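Local coordinates for protein TRAP-type C4-dicarboxylate:H+ symport system substrate-binding component DctP (Shewanella oneidensis, PDB 4MX6) that probably serves as the periplasmic substrate-binding component of a TRAP transporter, capturing C4-dicarboxylates such as succinate, which is bound here, at residues A[121-124]-A[125-128]; A[218-221]-A[222-225]; A[252-255]-A[256-259]; A[266-269]-A[270-274]. All blocks are in the same frame, centred on the assembly; numbering follows the deposited sequence. Where two conformers were deposited one is given.

Interaction 1 of 4, residues A[121-124]-A[125-128]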
loop_
_atom_site.group_PDB
_atom_site.type_symbol
_atom_site.label_atom_id
_atom_site.label_comp_id
_atom_site.label_asym_id
_atom_site.label_seq_id
_atom_site.Cartn_x
_atom_site.Cartn_y
_atom_site.Cartn_z
ATOM N N PHE A 121 -2.236 -6.848 -12.109
ATOM C CA PHE A 121 -2.537 -8.069 -11.378
ATOM C C PHE A 121 -4.041 -8.276 -11.277
ATOM O O PHE A 121 -4.791 -7.356 -10.940
ATOM C CB PHE A 121 -1.959 -7.991 -9.967
ATOM C CG PHE A 121 -0.479 -7.775 -9.943
ATOM C CD1 PHE A 121 0.396 -8.795 -10.280
ATOM C CD2 PHE A 121 0.050 -6.548 -9.588
ATOM C CE1 PHE A 121 1.773 -8.592 -10.259
ATOM C CE2 PHE A 121 1.430 -6.354 -9.570
ATOM C CZ PHE A 121 2.277 -7.381 -9.919
ATOM N N ASN A 122 -4.492 -9.487 -11.575
ATOM C CA ASN A 122 -5.919 -9.780 -11.523
ATOM C C ASN A 122 -6.443 -9.720 -10.093
ATOM O O ASN A 122 -7.568 -9.258 -9.830
ATOM C CB ASN A 122 -6.215 -11.180 -12.065
ATOM C CG ASN A 122 -6.004 -11.297 -13.562
ATOM O OD1 ASN A 122 -5.901 -10.294 -14.266
ATOM N ND2 ASN A 122 -5.954 -12.531 -14.059
ATOM N N ASP A 123 -5.625 -10.207 -9.171
ATOM C CA ASP A 123 -6.053 -10.397 -7.799
ATOM C C ASP A 123 -4.826 -10.588 -6.908
ATOM O O ASP A 123 -3.687 -10.579 -7.393
ATOM C CB ASP A 123 -7.023 -11.582 -7.682
ATOM C CG ASP A 123 -6.453 -12.859 -8.233
ATOM O OD1 ASP A 123 -5.228 -13.073 -8.136
ATOM O OD2 ASP A 123 -7.251 -13.667 -8.776
ATOM N N MET A 124 -5.068 -10.769 -5.616
ATOM C CA MET A 124 -3.989 -10.838 -4.637
ATOM C C MET A 124 -3.155 -12.108 -4.752
ATOM O O MET A 124 -2.001 -12.134 -4.341
ATOM C CB MET A 124 -4.543 -10.696 -3.226
ATOM C CG MET A 124 -5.147 -9.333 -2.968
ATOM S SD MET A 124 -3.959 -8.022 -3.192
ATOM C CE MET A 124 -2.932 -8.317 -1.780
ATOM N N ASP A 125 -3.735 -13.171 -5.281
ATOM C CA ASP A 125 -2.972 -14.385 -5.546
ATOM C C ASP A 125 -1.865 -14.106 -6.575
ATOM O O ASP A 125 -0.728 -14.583 -6.428
ATOM C CB ASP A 125 -3.884 -15.519 -6.024
ATOM C CG ASP A 125 -4.769 -16.082 -4.914
ATOM O OD1 ASP A 125 -4.362 -16.061 -3.733
ATOM O OD2 ASP A 125 -5.885 -16.553 -5.230
ATOM N N ALA A 126 -2.191 -13.340 -7.614
ATOM C CA ALA A 126 -1.202 -12.998 -8.636
ATOM C C ALA A 126 -0.127 -12.077 -8.057
ATOM O O ALA A 126 1.061 -12.249 -8.329
ATOM C CB ALA A 126 -1.883 -12.349 -9.828
ATOM N N VAL A 127 -0.551 -11.108 -7.249
ATOM C CA VAL A 127 0.399 -10.223 -6.587
ATOM C C VAL A 127 1.409 -11.029 -5.783
ATOM O O VAL A 127 2.624 -10.827 -5.873
ATOM C CB VAL A 127 -0.343 -9.246 -5.631
ATOM C CG1 VAL A 127 0.638 -8.454 -4.822
ATOM C CG2 VAL A 127 -1.261 -8.324 -6.419
ATOM N N ASN A 128 0.893 -11.948 -4.983
ATOM C CA ASN A 128 1.742 -12.756 -4.129
ATOM C C ASN A 128 2.718 -13.619 -4.944
ATOM O O ASN A 128 3.890 -13.732 -4.601
ATOM C CB ASN A 128 0.912 -13.631 -3.214
ATOM C CG ASN A 128 1.722 -14.207 -2.114
ATOM O OD1 ASN A 128 2.130 -13.486 -1.203
ATOM N ND2 ASN A 128 1.955 -15.507 -2.166
#
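One face of the Phe121 ring is met by the backbone of the first helical turn: Val127 CA stands over it, 4.3 Å from the ring centroid and displaced toward the rim, a CH-pi contact. Ala126 approaches the same ring obliquely through its carbonyl carbon, with the Ala126 CB methyl 4.2 Å from Phe121 CD1. At the root of the ring, Val127 CG2 packs against Phe121 CB at 3.6 Å, the two side chains crossing at about a right angle. A flat aromatic suits this place because a small alanine and a beta-branched valine let it lie close to the helix backbone. Asp123 is the N-cap. Its CG sits between the backbone N and the carbonyl carbon (chi1 55°), which folds the carboxylate back over the turn, and OD1 accepts from Ala126 N at 3.1 Å, met nearly in line with its C-O bond. The backbone carbonyl Asp123 O takes Val127 N at 3.2 Å, while Met124 O takes Asn128 N, so regular helical bonding begins at once. Asp125 OD2 lies 4.6 Å from Asp123 OD1; both negative charges would probably be eased by the positive end of the helix dipole. Were Asp123 an alanine, Ala126 N would lose its side-chain acceptor and keep just a weak bond to the backbone Asp123 O, and the first turn would probably fray more easily. The cap joins a loop to helix 124-132, with Phe121 resting on Phe115, Asn122 N hydrogen-bonded to Asn338, Val127 touching Val243 and Asp245 of strand 243-251, and Asn128 touching His155 of strand 148-158.

Interaction 2 of 4, residues A[218-221]-A[222-225]; sequences ENTW and SNTY. With SIN (succinic acid), chain B.
The chain passes here from a strand into a helix, whose first bonds run from Thr224 N to Thr220 O and from Tyr225 N to Trp221 O. Asn219 and Asn223 meet through their amides, turned 83° against each other. Asn223 ND2 donates to Asn219 OD1 at 2.9 Å; the acceptor lies in the amide plane of Asn223, whereas the donor is tilted from the carbonyl plane of Asn219. The same OD1 also takes Thr220 N on a lone pair at 3.0 Å, and this double grip fixes which way the amide faces, turning ND2 to the ligand. Asn219 ND2 then donates to succinate O3 at 2.9 Å, and Asn223 ND2 spends its second hydrogen on succinate O2 at the other carboxylate, also at 2.9 Å. Asparagine fits both posts, since one flat group can bind ligand and neighbour together. This strand-to-helix corner forms one wall of the dicarboxylate site of a TRAP solute-binding protein, completed by Lys51, Lys104, Arg179 and Tyr246. An aspartate in place of Asn219 would probably set a carboxylate oxygen against succinate O3 and lose the donor that holds it. Thr220 is the N-cap: its OG1 receives a weak bond from Asn223 N and is hydrogen-bonded more strongly to Asn156. Thr224, with OG1 anti to its carbonyl carbon (chi1 -60°), reaches back to donate to Thr220 O at 2.8 Å from above the carbonyl plane. A water links that hydroxyl to Asn219 O, donating to Thr224 OG1 at 2.7 Å and to Asn219 O at 3.0 Å.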
loop_
_atom_site.group_PDB
_atom_site.type_symbol
_atom_site.label_atom_id
_atom_site.label_comp_id
_atom_site.label_asym_id
_atom_site.label_seq_id
_atom_site.Cartn_x
_atom_site.Cartn_y
_atom_site.Cartn_z
ATOM N N GLU A 218 -8.764 6.397 -4.347
ATOM C CA GLU A 218 -8.700 4.951 -4.598
ATOM C C GLU A 218 -8.106 4.298 -3.354
ATOM O O GLU A 218 -7.085 4.756 -2.825
ATOM C CB GLU A 218 -7.852 4.623 -5.839
ATOM C CG GLU A 218 -6.480 5.287 -5.836
ATOM C CD GLU A 218 -5.461 4.672 -6.794
ATOM O OE1 GLU A 218 -5.855 3.975 -7.743
ATOM O OE2 GLU A 218 -4.246 4.871 -6.564
ATOM N N ASN A 219 -8.715 3.217 -2.886
ATOM C CA ASN A 219 -8.184 2.547 -1.703
ATOM C C ASN A 219 -8.852 1.199 -1.479
ATOM O O ASN A 219 -9.833 0.850 -2.140
ATOM C CB ASN A 219 -8.277 3.425 -0.443
ATOM C CG ASN A 219 -6.961 3.454 0.291
ATOM O OD1 ASN A 219 -6.443 2.398 0.668
ATOM N ND2 ASN A 219 -6.362 4.627 0.410
ATOM N N THR A 220 -8.308 0.442 -0.537
ATOM C CA THR A 220 -8.846 -0.862 -0.221
ATOM C C THR A 220 -10.049 -0.734 0.702
ATOM O O THR A 220 -10.252 0.304 1.348
ATOM C CB THR A 220 -7.788 -1.735 0.475
ATOM O OG1 THR A 220 -7.516 -1.149 1.758
ATOM C CG2 THR A 220 -6.501 -1.821 -0.359
ATOM N N TRP A 221 -10.838 -1.791 0.806
ATOM C CA TRP A 221 -11.965 -1.790 1.740
ATOM C C TRP A 221 -11.499 -1.463 3.158
ATOM O O TRP A 221 -12.183 -0.746 3.876
ATOM C CB TRP A 221 -12.730 -3.119 1.745
ATOM C CG TRP A 221 -13.357 -3.474 0.441
ATOM C CD1 TRP A 221 -12.996 -4.503 -0.362
ATOM C CD2 TRP A 221 -14.454 -2.820 -0.215
ATOM N NE1 TRP A 221 -13.783 -4.539 -1.474
ATOM C CE2 TRP A 221 -14.683 -3.514 -1.422
ATOM C CE3 TRP A 221 -15.261 -1.722 0.090
ATOM C CZ2 TRP A 221 -15.682 -3.154 -2.316
ATOM C CZ3 TRP A 221 -16.265 -1.380 -0.804
ATOM C CH2 TRP A 221 -16.462 -2.100 -1.987
ATOM N N SER A 222 -10.359 -2.010 3.576
ATOM C CA SER A 222 -9.891 -1.814 4.946
ATOM C C SER A 222 -9.604 -0.352 5.241
ATOM O O SER A 222 -10.003 0.146 6.292
ATOM C CB SER A 222 -8.640 -2.642 5.215
ATOM O OG SER A 222 -7.965 -2.183 6.380
ATOM N N ASN A 223 -8.912 0.348 4.353
ATOM C CA ASN A 223 -8.677 1.775 4.570
ATOM C C ASN A 223 -9.966 2.602 4.440
ATOM O O ASN A 223 -10.194 3.553 5.198
ATOM C CB ASN A 223 -7.597 2.310 3.635
ATOM C CG ASN A 223 -6.197 2.073 4.169
ATOM O OD1 ASN A 223 -5.979 1.959 5.392
ATOM N ND2 ASN A 223 -5.237 2.031 3.267
ATOM N N THR A 224 -10.814 2.234 3.485
ATOM C CA THR A 224 -12.050 2.959 3.238
ATOM C C THR A 224 -12.932 2.906 4.486
ATOM O O THR A 224 -13.541 3.917 4.868
ATOM C CB THR A 224 -12.769 2.376 2.011
ATOM O OG1 THR A 224 -11.931 2.497 0.863
ATOM C CG2 THR A 224 -14.076 3.088 1.721
ATOM N N TYR A 225 -13.015 1.731 5.108
ATOM C CA TYR A 225 -13.795 1.559 6.329
ATOM C C TYR A 225 -13.161 2.234 7.538
ATOM O O TYR A 225 -13.793 3.041 8.220
ATOM C CB TYR A 225 -14.032 0.072 6.627
ATOM C CG TYR A 225 -14.760 -0.115 7.933
ATOM C CD1 TYR A 225 -16.087 0.256 8.058
ATOM C CD2 TYR A 225 -14.114 -0.598 9.059
ATOM C CE1 TYR A 225 -16.764 0.125 9.258
ATOM C CE2 TYR A 225 -14.773 -0.735 10.268
ATOM C CZ TYR A 225 -16.103 -0.373 10.363
ATOM O OH TYR A 225 -16.771 -0.507 11.571
HETATM C C1 SIN B . -1.573 2.828 3.778
HETATM O O1 SIN B . -0.386 2.733 4.187
HETATM O O2 SIN B . -2.359 1.857 3.743
HETATM C C2 SIN B . -2.054 4.153 3.244
HETATM C C3 SIN B . -2.154 4.075 1.721
HETATM C C4 SIN B . -2.516 5.404 1.112
HETATM O O3 SIN B . -3.588 5.499 0.447
HETATM O O4 SIN B . -1.757 6.388 1.254
HETATM O O HOH W 1 -11.725 3.208 -1.750
#

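Interaction 3 of 4, residues A[252-255]-A[256-259]; sequences DAFW and KSLP
Leu258 divides its two methyls between a pair of aromatic rings: CD2 lies 3.9 Å from Phe254 CZ, and CD1 lies 3.7 Å from Trp255 CE3. Toward Phe254 the leucine presents itself over a face of the ring, CG above it; toward the indole it comes at a slant. A branched leucine suits the spot because one fork can touch both rings. Phe254 and Trp255 both carry CG anti to the backbone N (chi1 172° and -157°), which places both rings within reach of the Leu258 methyls. On another side of the helix, Asp252 and Lys256 pair one turn apart. The lysine chain runs extended beyond CG and crosses the aspartate obliquely, so that its CE comes up in front of both carboxylate oxygens and NZ forms a salt bridge with Asp252 OD2 at 2.9 Å, on the syn lone pair of that oxygen. At the C-terminal end of the helix Ser257 OG donates to Phe254 O at 2.7 Å, close to the carbonyl plane. Ser257 N reaches the same oxygen at 2.9 Å from well above that plane, so serine grips this carbonyl twice where the helical bonding shifts to three-residue spacing. Leu258 N adds a weak bond to Trp255 O. The short helix 252-257 lies against helix 260-295, where Arg263 forms a cation-pi contact with Trp255 and donates to Trp255 O. Trp255 also touches Leu151 of strand 148-158, Phe254 rests on Asn93 and Gln96, and Leu258 meets Tyr70 of strand 70-75.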
loop_
_atom_site.group_PDB
_atom_site.type_symbol
_atom_site.label_atom_id
_atom_site.label_comp_id
_atom_site.label_asym_id
_atom_site.label_seq_id
_atom_site.Cartn_x
_atom_site.Cartn_y
_atom_site.Cartn_z
ATOM N N ASP A 252 19.901 0.197 6.648
ATOM C CA ASP A 252 21.089 -0.616 6.690
ATOM C C ASP A 252 21.866 -0.348 7.972
ATOM O O ASP A 252 22.380 -1.278 8.593
ATOM C CB ASP A 252 21.934 -0.302 5.464
ATOM C CG ASP A 252 23.112 -1.204 5.332
ATOM O OD1 ASP A 252 22.890 -2.421 5.129
ATOM O OD2 ASP A 252 24.249 -0.691 5.426
ATOM N N ALA A 253 21.952 0.919 8.366
ATOM C CA ALA A 253 22.734 1.274 9.541
ATOM C C ALA A 253 22.161 0.614 10.796
ATOM O O ALA A 253 22.907 0.051 11.599
ATOM C CB ALA A 253 22.799 2.786 9.699
ATOM N N PHE A 254 20.845 0.667 10.979
ATOM C CA PHE A 254 20.251 0.022 12.144
ATOM C C PHE A 254 20.399 -1.496 12.074
ATOM O O PHE A 254 20.794 -2.146 13.044
ATOM C CB PHE A 254 18.777 0.378 12.309
ATOM C CG PHE A 254 18.111 -0.427 13.376
ATOM C CD1 PHE A 254 18.429 -0.225 14.712
ATOM C CD2 PHE A 254 17.200 -1.421 13.054
ATOM C CE1 PHE A 254 17.835 -0.989 15.699
ATOM C CE2 PHE A 254 16.613 -2.182 14.045
ATOM C CZ PHE A 254 16.937 -1.965 15.366
ATOM N N TRP A 255 20.111 -2.063 10.915
ATOM C CA TRP A 255 20.121 -3.513 10.784
ATOM C C TRP A 255 21.526 -4.067 11.073
ATOM O O TRP A 255 21.667 -5.059 11.782
ATOM C CB TRP A 255 19.632 -3.884 9.388
ATOM C CG TRP A 255 19.072 -5.276 9.216
ATOM C CD1 TRP A 255 19.447 -6.179 8.264
ATOM C CD2 TRP A 255 18.007 -5.901 9.957
ATOM N NE1 TRP A 255 18.700 -7.320 8.371
ATOM C CE2 TRP A 255 17.810 -7.179 9.402
ATOM C CE3 TRP A 255 17.209 -5.511 11.033
ATOM C CZ2 TRP A 255 16.857 -8.070 9.882
ATOM C CZ3 TRP A 255 16.261 -6.407 11.511
ATOM C CH2 TRP A 255 16.101 -7.667 10.944
ATOM N N LYS A 256 22.549 -3.397 10.554
ATOM C CA LYS A 256 23.933 -3.795 10.807
ATOM C C LYS A 256 24.362 -3.564 12.257
ATOM O O LYS A 256 25.295 -4.213 12.731
ATOM C CB LYS A 256 24.880 -3.057 9.860
ATOM C CG LYS A 256 24.844 -3.608 8.447
ATOM C CD LYS A 256 25.741 -2.841 7.490
ATOM C CE LYS A 256 25.722 -3.476 6.104
ATOM N NZ LYS A 256 26.392 -2.634 5.076
ATOM N N SER A 257 23.691 -2.660 12.967
ATOM C CA SER A 257 24.067 -2.330 14.348
ATOM C C SER A 257 23.628 -3.406 15.338
ATOM O O SER A 257 24.072 -3.411 16.491
ATOM C CB SER A 257 23.478 -0.978 14.763
ATOM O OG SER A 257 22.110 -1.066 15.122
ATOM N N LEU A 258 22.755 -4.306 14.906
ATOM C CA LEU A 258 22.299 -5.383 15.778
ATOM C C LEU A 258 23.311 -6.522 15.841
ATOM O O LEU A 258 23.937 -6.854 14.834
ATOM C CB LEU A 258 20.982 -5.955 15.264
ATOM C CG LEU A 258 19.784 -5.010 15.289
ATOM C CD1 LEU A 258 18.634 -5.586 14.484
ATOM C CD2 LEU A 258 19.347 -4.756 16.716
ATOM N N PRO A 259 23.467 -7.140 17.021
ATOM C CA PRO A 259 24.268 -8.366 17.033
ATOM C C PRO A 259 23.556 -9.438 16.217
ATOM O O PRO A 259 22.327 -9.476 16.163
ATOM C CB PRO A 259 24.359 -8.745 18.519
ATOM C CG PRO A 259 23.410 -7.896 19.232
ATOM C CD PRO A 259 22.881 -6.825 18.333
#

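Interaction 4 of 4, residues A[266-269]-A[270-274]; sequences IKEA and LDESI
This contact belongs to the long helix 260-295, where side chains one turn apart meet along its polar face. Lys267 binds Asp271: NZ meets OD1 at 2.9 Å on its syn lone pair, while OD2 receives a weak second bond at 3.3 Å. The lysine leaves the backbone pointing away, but bends at chi2 (54°) and chi4 (59°) curl the ammonium back over the helix to the carboxylate. A water closes the pair from outside, accepting from Lys267 NZ at 2.9 Å and donating to Asp271 OD2 at 2.8 Å. Lysine suits the position because its flexible chain can make this hook. Glu268 and Glu272 form a different pair: Glu268 OE2 and Glu272 OE2 lie only 2.5 Å apart, their carboxylate planes 55° apart. Glu268 is bent at chi2, whereas Glu272 runs extended beyond CG, and these two shapes bring the oxygens together; Glu272 OE1 forms a salt bridge with Arg65. Beneath this polar surface the main chain bonds regularly, Leu270 N to Ile266 O and Asp271 N to Lys267 O, both at 2.9 Å. The buried side of the helix is apolar: Leu270 packs on Met54 and Phe58 of helix 50-65, on Leu151 of strand 148-158 and on Val248 of strand 243-251. Three acidic side chains crowd one patch, with Glu268 OE1 4.1 Å from Asp271 OD2. Two fully ionised glutamates could hardly sit so close, so one of them probably carries a proton shared between the facing oxygens, while Lys267 and Arg65 would offset the remaining negative charge.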
loop_
_atom_site.group_PDB
_atom_site.type_symbol
_atom_site.label_atom_id
_atom_site.label_comp_id
_atom_site.label_asym_id
_atom_site.label_seq_id
_atom_site.Cartn_x
_atom_site.Cartn_y
_atom_site.Cartn_z
ATOM N N ILE A 266 14.808 -11.085 15.812
ATOM C CA ILE A 266 13.959 -9.988 15.362
ATOM C C ILE A 266 13.403 -10.255 13.957
ATOM O O ILE A 266 12.222 -10.029 13.695
ATOM C CB ILE A 266 14.732 -8.656 15.446
ATOM C CG1 ILE A 266 15.004 -8.319 16.915
ATOM C CG2 ILE A 266 13.966 -7.547 14.743
ATOM C CD1 ILE A 266 16.008 -7.230 17.122
ATOM N N LYS A 267 14.248 -10.766 13.065
ATOM C CA LYS A 267 13.818 -11.070 11.701
ATOM C C LYS A 267 12.749 -12.153 11.690
ATOM O O LYS A 267 11.758 -12.042 10.969
ATOM C CB LYS A 267 15.018 -11.490 10.849
ATOM C CG LYS A 267 14.662 -11.862 9.403
ATOM C CD LYS A 267 13.880 -10.781 8.650
ATOM C CE LYS A 267 13.951 -10.981 7.138
ATOM N NZ LYS A 267 13.410 -12.295 6.709
ATOM N N GLU A 268 12.922 -13.190 12.503
ATOM C CA GLU A 268 11.934 -14.258 12.552
ATOM C C GLU A 268 10.603 -13.737 13.101
ATOM O O GLU A 268 9.535 -14.116 12.614
ATOM C CB GLU A 268 12.440 -15.435 13.386
ATOM C CG GLU A 268 11.398 -16.509 13.658
ATOM C CD GLU A 268 10.871 -17.183 12.402
ATOM O OE1 GLU A 268 11.595 -17.214 11.382
ATOM O OE2 GLU A 268 9.729 -17.699 12.442
ATOM N N ALA A 269 10.665 -12.848 14.089
ATOM C CA ALA A 269 9.459 -12.241 14.642
ATOM C C ALA A 269 8.769 -11.405 13.566
ATOM O O ALA A 269 7.539 -11.420 13.439
ATOM C CB ALA A 269 9.797 -11.381 15.860
ATOM N N LEU A 270 9.559 -10.668 12.792
ATOM C CA LEU A 270 9.005 -9.883 11.703
ATOM C C LEU A 270 8.308 -10.773 10.671
ATOM O O LEU A 270 7.206 -10.484 10.237
ATOM C CB LEU A 270 10.109 -9.063 11.050
ATOM C CG LEU A 270 9.612 -7.918 10.197
ATOM C CD1 LEU A 270 9.222 -6.754 11.096
ATOM C CD2 LEU A 270 10.700 -7.513 9.270
ATOM N N ASP A 271 8.970 -11.855 10.268
ATOM C CA ASP A 271 8.389 -12.769 9.294
ATOM C C ASP A 271 7.036 -13.291 9.780
ATOM O O ASP A 271 6.068 -13.357 9.025
ATOM C CB ASP A 271 9.307 -13.970 9.061
ATOM C CG ASP A 271 10.600 -13.623 8.356
ATOM O OD1 ASP A 271 10.738 -12.497 7.833
ATOM O OD2 ASP A 271 11.491 -14.505 8.328
ATOM N N GLU A 272 6.969 -13.689 11.047
ATOM C CA GLU A 272 5.729 -14.227 11.593
ATOM C C GLU A 272 4.634 -13.155 11.663
ATOM O O GLU A 272 3.458 -13.427 11.422
ATOM C CB GLU A 272 5.989 -14.840 12.966
ATOM C CG GLU A 272 6.784 -16.105 12.891
ATOM C CD GLU A 272 7.128 -16.641 14.262
ATOM O OE1 GLU A 272 6.243 -16.595 15.156
ATOM O OE2 GLU A 272 8.284 -17.107 14.457
ATOM N N SER A 273 5.032 -11.937 11.981
ATOM C CA SER A 273 4.089 -10.828 12.050
ATOM C C SER A 273 3.507 -10.515 10.663
ATOM O O SER A 273 2.327 -10.204 10.537
ATOM C CB SER A 273 4.797 -9.611 12.637
ATOM O OG SER A 273 5.265 -9.885 13.954
ATOM N N ILE A 274 4.346 -10.591 9.635
ATOM C CA ILE A 274 3.904 -10.376 8.261
ATOM C C ILE A 274 2.908 -11.471 7.869
ATOM O O ILE A 274 1.881 -11.188 7.242
ATOM C CB ILE A 274 5.103 -10.328 7.292
ATOM C CG1 ILE A 274 5.857 -9.016 7.487
ATOM C CG2 ILE A 274 4.625 -10.497 5.850
ATOM C CD1 ILE A 274 7.161 -8.905 6.715
HETATM O O HOH W 2 14.152 -14.996 7.552
HETATM O O HOH W 3 13.362 -15.543 9.853
HETATM O O HOH W 4 10.853 -17.103 9.063
#

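How the interactions relate
From the N terminus, interaction 1 caps the start of helix 124-132, and interaction 2 turns strand 217-219 into helix 221-226 at the ligand. Interaction 3 then finishes the short helix 252-257, and interaction 4 lies within helix 260-295. Each joins two adjoining segments of chain, so none closes a long loop; the four follow in series without nesting or crossing. Interactions 1 and 2 come within about 7 Å at their nearest atoms without touching, whereas 3 and 4 meet directly: Trp255 CH2 packs on Lys267 CB at 4.0 Å and Leu258 CD1 on Ile266 CD1 at 4.1 Å, joining two consecutive helices. Interactions 2 and 3, 34 Å apart between centres, lie on opposite sides of the chain's centre.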